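Local atomic coordinates of sensory box histidine kinase/response regulator (Burkholderia thailandensis, PDB entry 3MR0), a protein that probably acts as a phosphorelay sensor kinase of a two-component system, this piece being its PAS sensory domain. Residues A[38-42]-A[43-47]; A[122-125]-A[126-129]; A[132-135]-A[136-140]. One frame throughout, in Å; residues are numbered along the deposited sequence. Where two conformers were deposited one is given.

How the interactions relate
All three contacts are local, each made within one short continuous stretch, and they follow one another along the chain of a PAS domain. Interaction 1 ends the short helix 36-41 and begins the loop leading to strand 52-53. Interactions 2 and 3 lie on helix 123-140, which leaves the antiparallel sheet directly after strand 112-121; their centres are about 16 Å apart. Interaction 1 is about 20 Å from interaction 2 and about 35 Å from interaction 3, centre to centre. Burial falls in the same order, from a partly buried turn beside a ligand pocket to an exposed helix, consistent with a PAS core continued by a C-terminal signalling helix.

Interaction 1. Residues A[38-42]-A[43-47]; sequences FKKIM and GYEDH
The Tyr44 ring, through CD2, lies against selenomethionine Met42, whose CB is 3.7 Å from Tyr44 CD2, while the same CD2 is 3.3 Å from Met42 O. The chain folds back here because Gly43 ends helix 36-41 in a Schellman motif: its positive phi (94°) swings the backbone out of the helix. Tyr44 N donates to Lys39 O over 2.8 Å. Beyond the turn, two lysines reach forward to two acids. Lys39, extended beyond CG, crosses Asp46 obliquely and brings NZ 2.8 Å from Asp46 OD1, nearly in line with that C-O bond. The same NZ also donates to Asp46 O (2.9 Å), in the carbonyl plane on a lone pair. Its strongest partner is the carboxylate of Asp51, with which NZ forms a second salt bridge, and it also bonds to the carbonyl of Leu49. Lys40 lies alongside Glu45, pointing the same way; bends at chi2 and chi3 (44° and 72°) turn its NZ toward Glu45 OE2, with which it forms a salt bridge, although its modelled length is too short to be trusted. Water 1 accepts from Lys40 NZ at 2.7 Å. Phe38, just upstream, lines a pocket occupied by a polyether. With two acceptors from Asp46 and two more partners in the following loop, the Lys39 ammonium ties the loop to the helix end, and its charge is probably well compensated.

Interaction 2. Residues A[122-125]-A[126-129]; sequences VTDR and KRDE. With SO4 (sulfate ion), chain C.
Sulfate O3 takes two N-H groups of Arg125, from NH2 at 2.9 Å and from NE at 3.2 Å, and NE is shared with sulfate O1. This anion, probably from the crystallisation liquor, sits at the guanidinium edge beside the first turn of helix 123-140, the helix that leaves the PAS sheet after strand 112-121, with Val122 at its N-cap position. Arg125 NH2 also forms a salt bridge with Glu85, on strand 82-89. At another part of the guanidinium edge, NH1 meets Glu129 OE2 in a weak but nearly straight bond of 3.4 Å (173° at the hydrogen). Arg125 and Glu129 run side by side one turn apart, their flat groups turned 49° against each other. Glu129 OE1 in turn faces Lys126 NZ at 3.6 Å, completing a salt-bridge network of three side chains in which the carboxylate lies between two cations and probably eases their repulsion. Lys126 lies alongside Val122, its CG 4.0 Å from Val122 CG2, and beyond CG the chain bends twice; its ammonium makes a cation-pi contact with Trp97 of strand 95-106. On another side of the helix, in the conformer of Arg127 given, one of two, Arg127 crosses Asp124 in a salt bridge whose very short OD1-NH1 separation makes its detail doubtful. Thr123 fixes the start of the helix to the sheet: OG1 bonds to Asp121 and to the backbone N of Trp97. Its methyl, held anti to the backbone N, leaves OG1 for those partners and lies over one face of the Arg127 guanidinium in that conformer, Thr123 CG2 3.4 Å above the plane, over its centre.

Interaction 3. Residues A[132-135]-A[136-140]; sequences LRVS and REELR
Leu132 and Arg136 meet through their aliphatic parts, one turn apart on the C-terminal half of helix 123-140, which projects from the PAS core. They lie side by side and point the same way: Leu132 CD1 and CG both stand 3.7 Å from Arg136 CD. The backbone bonds are those of a regular alpha helix, each amide donating to the carbonyl four residues earlier; Glu138 N to Val134 O, 3.0 Å long, is nearly straight at 175°, and Leu139 N to Ser135 O is more bent at 146°. Charge plays a looser part. In the Glu137 conformer given, one of two, Arg133 NH1 and Glu137 OE1 are 4.1 Å apart, beyond a salt bridge, although the two side chains run alongside each other. The Arg133 chain is bent at chi3 (57°), and its NH2 forms a salt bridge with Asp130; that residue, rather than Glu137, is its salt-bridge partner. A further contact pairs a methyl with a carboxylate: Val134 CG1, anti to its own amide nitrogen, crosses the Glu138 side chain and comes to 3.3 Å from Glu138 OE2.

Interaction 1. Residues A[38-42]-A[43-47]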
ATOM      1  N   PHE A  38       7.482   3.046   6.871  1.00 15.62           N
ATOM      2  CA  PHE A  38       6.550   2.005   6.503  1.00 14.50           C
ATOM      3  C   PHE A  38       6.141   1.280   7.776  1.00 14.19           C
ATOM      4  O   PHE A  38       4.960   1.095   8.040  1.00 14.27           O
ATOM      5  CB  PHE A  38       7.183   1.026   5.521  1.00 14.86           C
ATOM      6  CG  PHE A  38       6.233  -0.004   5.009  1.00 15.50           C
ATOM      7  CD1 PHE A  38       5.841   0.002   3.688  1.00 15.69           C
ATOM      8  CD2 PHE A  38       5.713  -0.972   5.860  1.00 16.04           C
ATOM      9  CE1 PHE A  38       4.956  -0.942   3.208  1.00 16.46           C
ATOM     10  CE2 PHE A  38       4.813  -1.930   5.392  1.00 16.88           C
ATOM     11  CZ  PHE A  38       4.431  -1.917   4.067  1.00 16.73           C
ATOM     12  N   LYS A  39       7.119   0.846   8.564  1.00 15.96           N
ATOM     13  CA  LYS A  39       6.791   0.139   9.796  1.00 16.95           C
ATOM     14  C   LYS A  39       5.870   0.980  10.669  1.00 17.16           C
ATOM     15  O   LYS A  39       4.918   0.475  11.282  1.00 17.41           O
ATOM     16  CB  LYS A  39       8.050  -0.233  10.567  1.00 17.02           C
ATOM     17  CG  LYS A  39       8.967  -1.191   9.836  1.00 18.35           C
ATOM     18  CD  LYS A  39      10.118  -1.568  10.743  1.00 18.96           C
ATOM     19  CE  LYS A  39      11.167  -2.379  10.030  1.00 19.84           C
ATOM     20  NZ  LYS A  39      12.444  -2.212  10.766  1.00 22.52           N
ATOM     21  N   LYS A  40       6.147   2.269  10.727  1.00 16.16           N
ATOM     22  CA  LYS A  40       5.348   3.114  11.574  1.00 18.91           C
ATOM     23  C   LYS A  40       3.906   3.154  11.091  1.00 20.16           C
ATOM     24  O   LYS A  40       2.986   2.963  11.882  1.00 21.57           O
ATOM     25  CB  LYS A  40       5.949   4.506  11.670  1.00 20.36           C
ATOM     26  CG  LYS A  40       5.095   5.478  12.471  1.00 23.77           C
ATOM     27  CD  LYS A  40       4.556   4.855  13.766  1.00 27.19           C
ATOM     28  CE  LYS A  40       5.641   4.663  14.808  1.00 30.11           C
ATOM     29  NZ  LYS A  40       5.054   4.554  16.179  1.00 31.20           N
ATOM     30  N   ILE A  41       3.708   3.385   9.795  1.00 18.92           N
ATOM     31  CA  ILE A  41       2.360   3.444   9.224  1.00 18.80           C
ATOM     32  C   ILE A  41       1.537   2.191   9.529  1.00 19.42           C
ATOM     33  O   ILE A  41       0.324   2.273   9.653  1.00 22.80           O
ATOM     34  CB  ILE A  41       2.400   3.714   7.695  1.00 21.68           C
ATOM     35  CG1 ILE A  41       2.861   5.146   7.406  1.00 18.36           C
ATOM     36  CG2 ILE A  41       1.042   3.455   7.041  1.00 22.29           C
ATOM     37  CD1 ILE A  41       3.156   5.391   5.945  1.00 18.10           C
HETATM   38  N   MSE A  42       2.189   1.037   9.659  1.00 19.34           N
HETATM   39  CA  MSE A  42       1.499  -0.193  10.082  1.00 21.55           C
HETATM   40  C   MSE A  42       1.224  -0.195  11.599  1.00 22.29           C
HETATM   41  O   MSE A  42       0.574  -1.104  12.132  1.00 22.74           O
HETATM   42  CB  MSE A  42       2.279  -1.452   9.691  1.00 21.67           C
HETATM   43  CG  MSE A  42       2.506  -1.619   8.209  1.00 22.04           C
HETATM   44 SE   MSE A  42       0.857  -1.660   7.168  0.76 28.80          SE
HETATM   45  CE  MSE A  42       0.037  -3.211   8.012  1.00 24.71           C
ATOM     46  N   GLY A  43       1.737   0.835  12.274  1.00 22.05           N
ATOM     47  CA  GLY A  43       1.568   1.014  13.704  1.00 21.35           C
ATOM     48  C   GLY A  43       2.714   0.453  14.518  1.00 22.01           C
ATOM     49  O   GLY A  43       2.584   0.324  15.730  1.00 23.18           O
ATOM     50  N   TYR A  44       3.832   0.123  13.865  1.00 21.06           N
ATOM     51  CA  TYR A  44       4.946  -0.555  14.532  1.00 21.79           C
ATOM     52  C   TYR A  44       6.193   0.305  14.636  1.00 21.90           C
ATOM     53  O   TYR A  44       6.599   0.934  13.666  1.00 21.09           O
ATOM     54  CB  TYR A  44       5.316  -1.845  13.800  1.00 24.56           C
ATOM     55  CG  TYR A  44       4.261  -2.934  13.862  1.00 26.41           C
ATOM     56  CD1 TYR A  44       4.329  -3.953  14.801  1.00 26.78           C
ATOM     57  CD2 TYR A  44       3.196  -2.938  12.964  1.00 28.88           C
ATOM     58  CE1 TYR A  44       3.361  -4.935  14.848  1.00 29.40           C
ATOM     59  CE2 TYR A  44       2.223  -3.919  13.002  1.00 30.39           C
ATOM     60  CZ  TYR A  44       2.304  -4.912  13.949  1.00 31.02           C
ATOM     61  OH  TYR A  44       1.322  -5.879  13.974  1.00 32.02           O
ATOM     62  N   GLU A  45       6.811   0.321  15.814  1.00 23.15           N
ATOM     63  CA  GLU A  45       8.110   0.971  15.953  1.00 24.78           C
ATOM     64  C   GLU A  45       9.171   0.209  15.162  1.00 26.00           C
ATOM     65  O   GLU A  45       9.044  -0.991  14.917  1.00 25.70           O
ATOM     66  CB  GLU A  45       8.536   1.063  17.418  1.00 27.35           C
ATOM     67  CG  GLU A  45       7.743   2.044  18.240  1.00 30.95           C
ATOM     68  CD  GLU A  45       7.718   3.459  17.646  1.00 35.05           C
ATOM     69  OE1 GLU A  45       8.698   3.878  16.993  1.00 34.85           O
ATOM     70  OE2 GLU A  45       6.706   4.162  17.854  1.00 37.80           O
ATOM     71  N   ASP A  46      10.241   0.914  14.801  1.00 27.45           N
ATOM     72  CA  ASP A  46      11.306   0.377  13.957  1.00 27.78           C
ATOM     73  C   ASP A  46      11.784  -1.000  14.435  1.00 27.18           C
ATOM     74  O   ASP A  46      12.008  -1.897  13.645  1.00 25.34           O
ATOM     75  CB  ASP A  46      12.456   1.398  13.915  1.00 29.06           C
ATOM     76  CG  ASP A  46      13.504   1.085  12.852  1.00 30.44           C
ATOM     77  OD1 ASP A  46      13.251   0.246  11.948  1.00 31.68           O
ATOM     78  OD2 ASP A  46      14.587   1.707  12.923  1.00 30.20           O
ATOM     79  N   HIS A  47      11.911  -1.161  15.741  1.00 29.95           N
ATOM     80  CA  HIS A  47      12.417  -2.399  16.327  1.00 32.92           C
ATOM     81  C   HIS A  47      11.362  -3.486  16.516  1.00 32.98           C
ATOM     82  O   HIS A  47      11.701  -4.617  16.860  1.00 33.59           O
ATOM     83  CB  HIS A  47      13.061  -2.113  17.691  1.00 35.77           C
ATOM     84  CG  HIS A  47      12.068  -1.955  18.808  1.00 35.70           C
ATOM     85  ND1 HIS A  47      11.622  -0.726  19.241  1.00 34.44           N
ATOM     86  CD2 HIS A  47      11.442  -2.873  19.581  1.00 34.88           C
ATOM     87  CE1 HIS A  47      10.769  -0.896  20.234  1.00 33.74           C
ATOM     88  NE2 HIS A  47      10.641  -2.189  20.459  1.00 33.87           N
TER
HETATM   89  O   HOH W   1       3.785   2.740  17.706  1.00 43.20           O

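Interaction 2. Residues A[122-125]-A[126-129]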
ATOM      1  N   VAL A 122      -3.813   7.436   4.086  1.00 14.73           N
ATOM      2  CA  VAL A 122      -4.848   8.330   3.553  1.00 14.47           C
ATOM      3  C   VAL A 122      -6.189   8.167   4.286  1.00 14.77           C
ATOM      4  O   VAL A 122      -7.245   8.442   3.725  1.00 16.21           O
ATOM      5  CB  VAL A 122      -5.062   8.135   2.019  1.00 14.05           C
ATOM      6  CG1 VAL A 122      -3.788   8.491   1.239  1.00 13.82           C
ATOM      7  CG2 VAL A 122      -5.552   6.717   1.702  1.00 13.68           C
ATOM      8  N   THR A 123      -6.132   7.735   5.547  1.00 13.56           N
ATOM      9  CA  THR A 123      -7.329   7.418   6.297  1.00 13.32           C
ATOM     10  C   THR A 123      -8.274   8.586   6.401  1.00 15.73           C
ATOM     11  O   THR A 123      -9.452   8.440   6.096  1.00 16.79           O
ATOM     12  CB  THR A 123      -7.009   6.873   7.716  1.00 15.52           C
ATOM     13  OG1 THR A 123      -6.147   5.738   7.598  1.00 15.06           O
ATOM     14  CG2 THR A 123      -8.280   6.442   8.428  1.00 16.19           C
ATOM     15  N   ASP A 124      -7.762   9.738   6.834  1.00 17.25           N
ATOM     16  CA  ASP A 124      -8.598  10.927   7.088  1.00 18.93           C
ATOM     17  C   ASP A 124      -9.317  11.460   5.866  1.00 16.90           C
ATOM     18  O   ASP A 124     -10.455  11.904   5.967  1.00 16.98           O
ATOM     19  CB  ASP A 124      -7.791  12.047   7.753  1.00 21.46           C
ATOM     20  CG  ASP A 124      -7.652  11.839   9.234  1.00 24.66           C
ATOM     21  OD1 ASP A 124      -8.344  10.943   9.752  1.00 25.97           O
ATOM     22  OD2 ASP A 124      -6.859  12.563   9.878  1.00 27.48           O
ATOM     23  N   ARG A 125      -8.653  11.444   4.716  1.00 16.51           N
ATOM     24  CA  ARG A 125      -9.335  11.785   3.481  1.00 16.04           C
ATOM     25  C   ARG A 125     -10.453  10.795   3.208  1.00 15.76           C
ATOM     26  O   ARG A 125     -11.537  11.203   2.822  1.00 15.19           O
ATOM     27  CB  ARG A 125      -8.397  11.819   2.274  1.00 17.76           C
ATOM     28  CG  ARG A 125      -9.183  11.834   0.958  1.00 18.34           C
ATOM     29  CD  ARG A 125      -8.356  12.305  -0.212  1.00 17.84           C
ATOM     30  NE  ARG A 125      -7.096  11.578  -0.302  1.00 18.24           N
ATOM     31  CZ  ARG A 125      -6.945  10.419  -0.925  1.00 17.20           C
ATOM     32  NH1 ARG A 125      -7.975   9.844  -1.528  1.00 17.06           N
ATOM     33  NH2 ARG A 125      -5.765   9.835  -0.939  1.00 18.02           N
ATOM     34  N   LYS A 126     -10.191   9.501   3.414  1.00 16.11           N
ATOM     35  CA  LYS A 126     -11.192   8.467   3.119  1.00 16.26           C
ATOM     36  C   LYS A 126     -12.402   8.568   4.065  1.00 14.99           C
ATOM     37  O   LYS A 126     -13.543   8.270   3.659  1.00 15.65           O
ATOM     38  CB  LYS A 126     -10.573   7.055   3.102  1.00 16.42           C
ATOM     39  CG  LYS A 126      -9.509   6.825   2.023  1.00 16.18           C
ATOM     40  CD  LYS A 126     -10.085   6.774   0.635  1.00 16.80           C
ATOM     41  CE  LYS A 126     -11.163   5.755   0.541  1.00 20.08           C
ATOM     42  NZ  LYS A 126     -11.722   5.724  -0.847  1.00 22.62           N
ATOM     43  N   ARG A 127     -12.143   9.002   5.301  0.64 14.94           N
ATOM     44  CA  ARG A 127     -13.188   9.269   6.298  0.64 15.23           C
ATOM     45  C   ARG A 127     -14.126  10.369   5.827  0.64 15.28           C
ATOM     46  O   ARG A 127     -15.344  10.234   5.912  0.64 15.93           O
ATOM     47  CB  ARG A 127     -12.570   9.669   7.658  0.64 15.81           C
ATOM     48  CG  ARG A 127     -11.886   8.527   8.440  0.64 16.80           C
ATOM     49  CD  ARG A 127     -10.965   9.061   9.553  0.64 18.78           C
ATOM     50  NE  ARG A 127     -10.576   8.016  10.517  0.64 20.81           N
ATOM     51  CZ  ARG A 127      -9.498   8.058  11.305  0.64 21.31           C
ATOM     52  NH1 ARG A 127      -8.664   9.085  11.263  0.64 20.13           N
ATOM     53  NH2 ARG A 127      -9.241   7.055  12.133  0.64 22.71           N
ATOM     54  N   ASP A 128     -13.549  11.466   5.346  1.00 15.08           N
ATOM     55  CA  ASP A 128     -14.335  12.631   4.908  1.00 16.61           C
ATOM     56  C   ASP A 128     -15.076  12.400   3.566  1.00 15.28           C
ATOM     57  O   ASP A 128     -16.206  12.844   3.369  1.00 14.88           O
ATOM     58  CB  ASP A 128     -13.467  13.908   4.908  1.00 16.20           C
ATOM     59  CG  ASP A 128     -13.102  14.363   6.314  1.00 19.32           C
ATOM     60  OD1 ASP A 128     -13.768  13.945   7.290  1.00 19.97           O
ATOM     61  OD2 ASP A 128     -12.143  15.142   6.460  1.00 20.04           O
ATOM     62  N   GLU A 129     -14.447  11.672   2.662  1.00 16.70           N
ATOM     63  CA  GLU A 129     -15.121  11.256   1.440  1.00 17.11           C
ATOM     64  C   GLU A 129     -16.343  10.383   1.734  1.00 17.00           C
ATOM     65  O   GLU A 129     -17.391  10.566   1.126  1.00 18.46           O
ATOM     66  CB  GLU A 129     -14.169  10.485   0.525  1.00 18.37           C
ATOM     67  CG  GLU A 129     -13.089  11.329  -0.109  1.00 22.91           C
ATOM     68  CD  GLU A 129     -12.104  10.482  -0.935  1.00 26.38           C
ATOM     69  OE1 GLU A 129     -12.316   9.251  -1.054  1.00 25.01           O
ATOM     70  OE2 GLU A 129     -11.112  11.060  -1.447  1.00 29.27           O
TER
HETATM   71  S   SO4 C 141      -3.921  12.710   1.454  1.00 19.58           S
HETATM   72  O1  SO4 C 141      -5.139  13.503   1.346  1.00 20.08           O
HETATM   73  O2  SO4 C 141      -3.687  12.276   2.821  1.00 22.26           O
HETATM   74  O3  SO4 C 141      -4.064  11.545   0.609  1.00 21.55           O
HETATM   75  O4  SO4 C 141      -2.752  13.459   1.017  1.00 19.06           O

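Interaction 3. Residues A[132-135]-A[136-140]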
ATOM      1  N   LEU A 132     -19.070  12.505   3.351  1.00 15.66           N
ATOM      2  CA  LEU A 132     -19.800  13.234   2.313  1.00 16.58           C
ATOM      3  C   LEU A 132     -20.726  12.291   1.569  1.00 16.42           C
ATOM      4  O   LEU A 132     -21.901  12.585   1.362  1.00 18.31           O
ATOM      5  CB  LEU A 132     -18.817  13.860   1.315  1.00 16.78           C
ATOM      6  CG  LEU A 132     -19.390  14.391   0.005  1.00 17.02           C
ATOM      7  CD1 LEU A 132     -20.243  15.627   0.268  1.00 19.07           C
ATOM      8  CD2 LEU A 132     -18.279  14.710  -0.987  1.00 17.32           C
ATOM      9  N   ARG A 133     -20.176  11.153   1.167  1.00 16.47           N
ATOM     10  CA  ARG A 133     -20.899  10.177   0.381  1.00 18.34           C
ATOM     11  C   ARG A 133     -22.196   9.776   1.084  1.00 18.48           C
ATOM     12  O   ARG A 133     -23.251   9.685   0.453  1.00 20.05           O
ATOM     13  CB  ARG A 133     -20.007   8.973   0.146  1.00 20.95           C
ATOM     14  CG  ARG A 133     -20.466   8.076  -0.944  1.00 25.45           C
ATOM     15  CD  ARG A 133     -19.706   6.757  -0.902  1.00 27.53           C
ATOM     16  NE  ARG A 133     -19.834   6.092   0.391  1.00 30.12           N
ATOM     17  CZ  ARG A 133     -20.888   5.366   0.763  1.00 30.81           C
ATOM     18  NH1 ARG A 133     -21.917   5.212  -0.067  1.00 30.39           N
ATOM     19  NH2 ARG A 133     -20.916   4.793   1.968  1.00 30.91           N
ATOM     20  N   VAL A 134     -22.115   9.544   2.394  1.00 17.26           N
ATOM     21  CA  VAL A 134     -23.288   9.173   3.198  1.00 17.34           C
ATOM     22  C   VAL A 134     -24.315  10.317   3.325  1.00 17.01           C
ATOM     23  O   VAL A 134     -25.512  10.090   3.221  1.00 18.89           O
ATOM     24  CB  VAL A 134     -22.862   8.616   4.606  1.00 18.91           C
ATOM     25  CG1 VAL A 134     -24.040   8.580   5.581  1.00 18.31           C
ATOM     26  CG2 VAL A 134     -22.164   7.238   4.470  1.00 16.14           C
ATOM     27  N   SER A 135     -23.841  11.539   3.552  1.00 17.29           N
ATOM     28  CA  SER A 135     -24.701  12.733   3.553  1.00 17.00           C
ATOM     29  C   SER A 135     -25.514  12.875   2.264  1.00 16.84           C
ATOM     30  O   SER A 135     -26.685  13.213   2.304  1.00 16.74           O
ATOM     31  CB  SER A 135     -23.856  13.999   3.726  1.00 17.28           C
ATOM     32  OG  SER A 135     -23.522  14.217   5.074  1.00 20.52           O
ATOM     33  N   ARG A 136     -24.874  12.658   1.126  1.00 16.66           N
ATOM     34  CA  ARG A 136     -25.548  12.709  -0.175  1.00 17.08           C
ATOM     35  C   ARG A 136     -26.624  11.609  -0.336  1.00 18.38           C
ATOM     36  O   ARG A 136     -27.728  11.895  -0.791  1.00 18.94           O
ATOM     37  CB  ARG A 136     -24.507  12.694  -1.313  1.00 15.40           C
ATOM     38  CG  ARG A 136     -23.607  13.924  -1.318  1.00 15.44           C
ATOM     39  CD  ARG A 136     -22.372  13.778  -2.169  1.00 15.79           C
ATOM     40  NE  ARG A 136     -22.553  14.052  -3.592  1.00 17.57           N
ATOM     41  CZ  ARG A 136     -22.651  15.266  -4.135  1.00 17.73           C
ATOM     42  NH1 ARG A 136     -22.651  16.341  -3.365  1.00 18.37           N
ATOM     43  NH2 ARG A 136     -22.756  15.408  -5.458  1.00 16.34           N
ATOM     44  N   GLU A 137     -26.295  10.380   0.049  0.52 19.40           N
ATOM     45  CA  GLU A 137     -27.254   9.279   0.008  0.52 20.47           C
ATOM     46  C   GLU A 137     -28.484   9.632   0.832  0.52 22.10           C
ATOM     47  O   GLU A 137     -29.613   9.605   0.341  0.52 23.25           O
ATOM     48  CB  GLU A 137     -26.608   7.998   0.545  0.52 20.03           C
ATOM     49  CG  GLU A 137     -27.300   6.708   0.151  0.52 21.03           C
ATOM     50  CD  GLU A 137     -26.413   5.477   0.359  0.52 22.84           C
ATOM     51  OE1 GLU A 137     -25.994   4.860  -0.651  0.52 22.34           O
ATOM     52  OE2 GLU A 137     -26.133   5.131   1.531  0.52 23.41           O
ATOM     53  N   GLU A 138     -28.258   9.985   2.088  1.00 22.59           N
ATOM     54  CA  GLU A 138     -29.346  10.302   2.994  1.00 23.80           C
ATOM     55  C   GLU A 138     -30.247  11.445   2.514  1.00 23.08           C
ATOM     56  O   GLU A 138     -31.447  11.436   2.772  1.00 25.15           O
ATOM     57  CB  GLU A 138     -28.773  10.631   4.368  1.00 26.71           C
ATOM     58  CG  GLU A 138     -28.219   9.412   5.054  1.00 28.66           C
ATOM     59  CD  GLU A 138     -27.250   9.748   6.158  1.00 31.06           C
ATOM     60  OE1 GLU A 138     -26.701  10.870   6.162  1.00 31.76           O
ATOM     61  OE2 GLU A 138     -27.024   8.872   7.014  1.00 32.22           O
ATOM     62  N   LEU A 139     -29.671  12.435   1.835  1.00 21.30           N
ATOM     63  CA  LEU A 139     -30.455  13.556   1.309  1.00 19.27           C
ATOM     64  C   LEU A 139     -31.348  13.095   0.162  1.00 20.82           C
ATOM     65  O   LEU A 139     -32.470  13.565   0.001  1.00 21.95           O
ATOM     66  CB  LEU A 139     -29.550  14.677   0.820  1.00 17.16           C
ATOM     67  CG  LEU A 139     -30.338  15.839   0.256  1.00 16.47           C
ATOM     68  CD1 LEU A 139     -31.230  16.448   1.307  1.00 15.70           C
ATOM     69  CD2 LEU A 139     -29.383  16.853  -0.290  1.00 18.12           C
ATOM     70  N   ARG A 140     -30.848  12.162  -0.630  1.00 21.92           N
ATOM     71  CA  ARG A 140     -31.634  11.609  -1.705  1.00 22.78           C
ATOM     72  C   ARG A 140     -32.765  10.695  -1.214  1.00 25.51           C
ATOM     73  O   ARG A 140     -33.703  10.422  -1.961  1.00 26.37           O
ATOM     74  CB  ARG A 140     -30.727  10.872  -2.667  1.00 21.06           C
ATOM     75  CG  ARG A 140     -29.812  11.790  -3.427  1.00 19.57           C
ATOM     76  CD  ARG A 140     -28.946  11.008  -4.380  1.00 18.90           C
ATOM     77  NE  ARG A 140     -28.335  11.895  -5.354  1.00 20.03           N
ATOM     78  CZ  ARG A 140     -27.029  12.105  -5.483  1.00 18.21           C
ATOM     79  NH1 ARG A 140     -26.164  11.462  -4.705  1.00 15.59           N
ATOM     80  NH2 ARG A 140     -26.600  12.954  -6.416  1.00 18.30           N
TER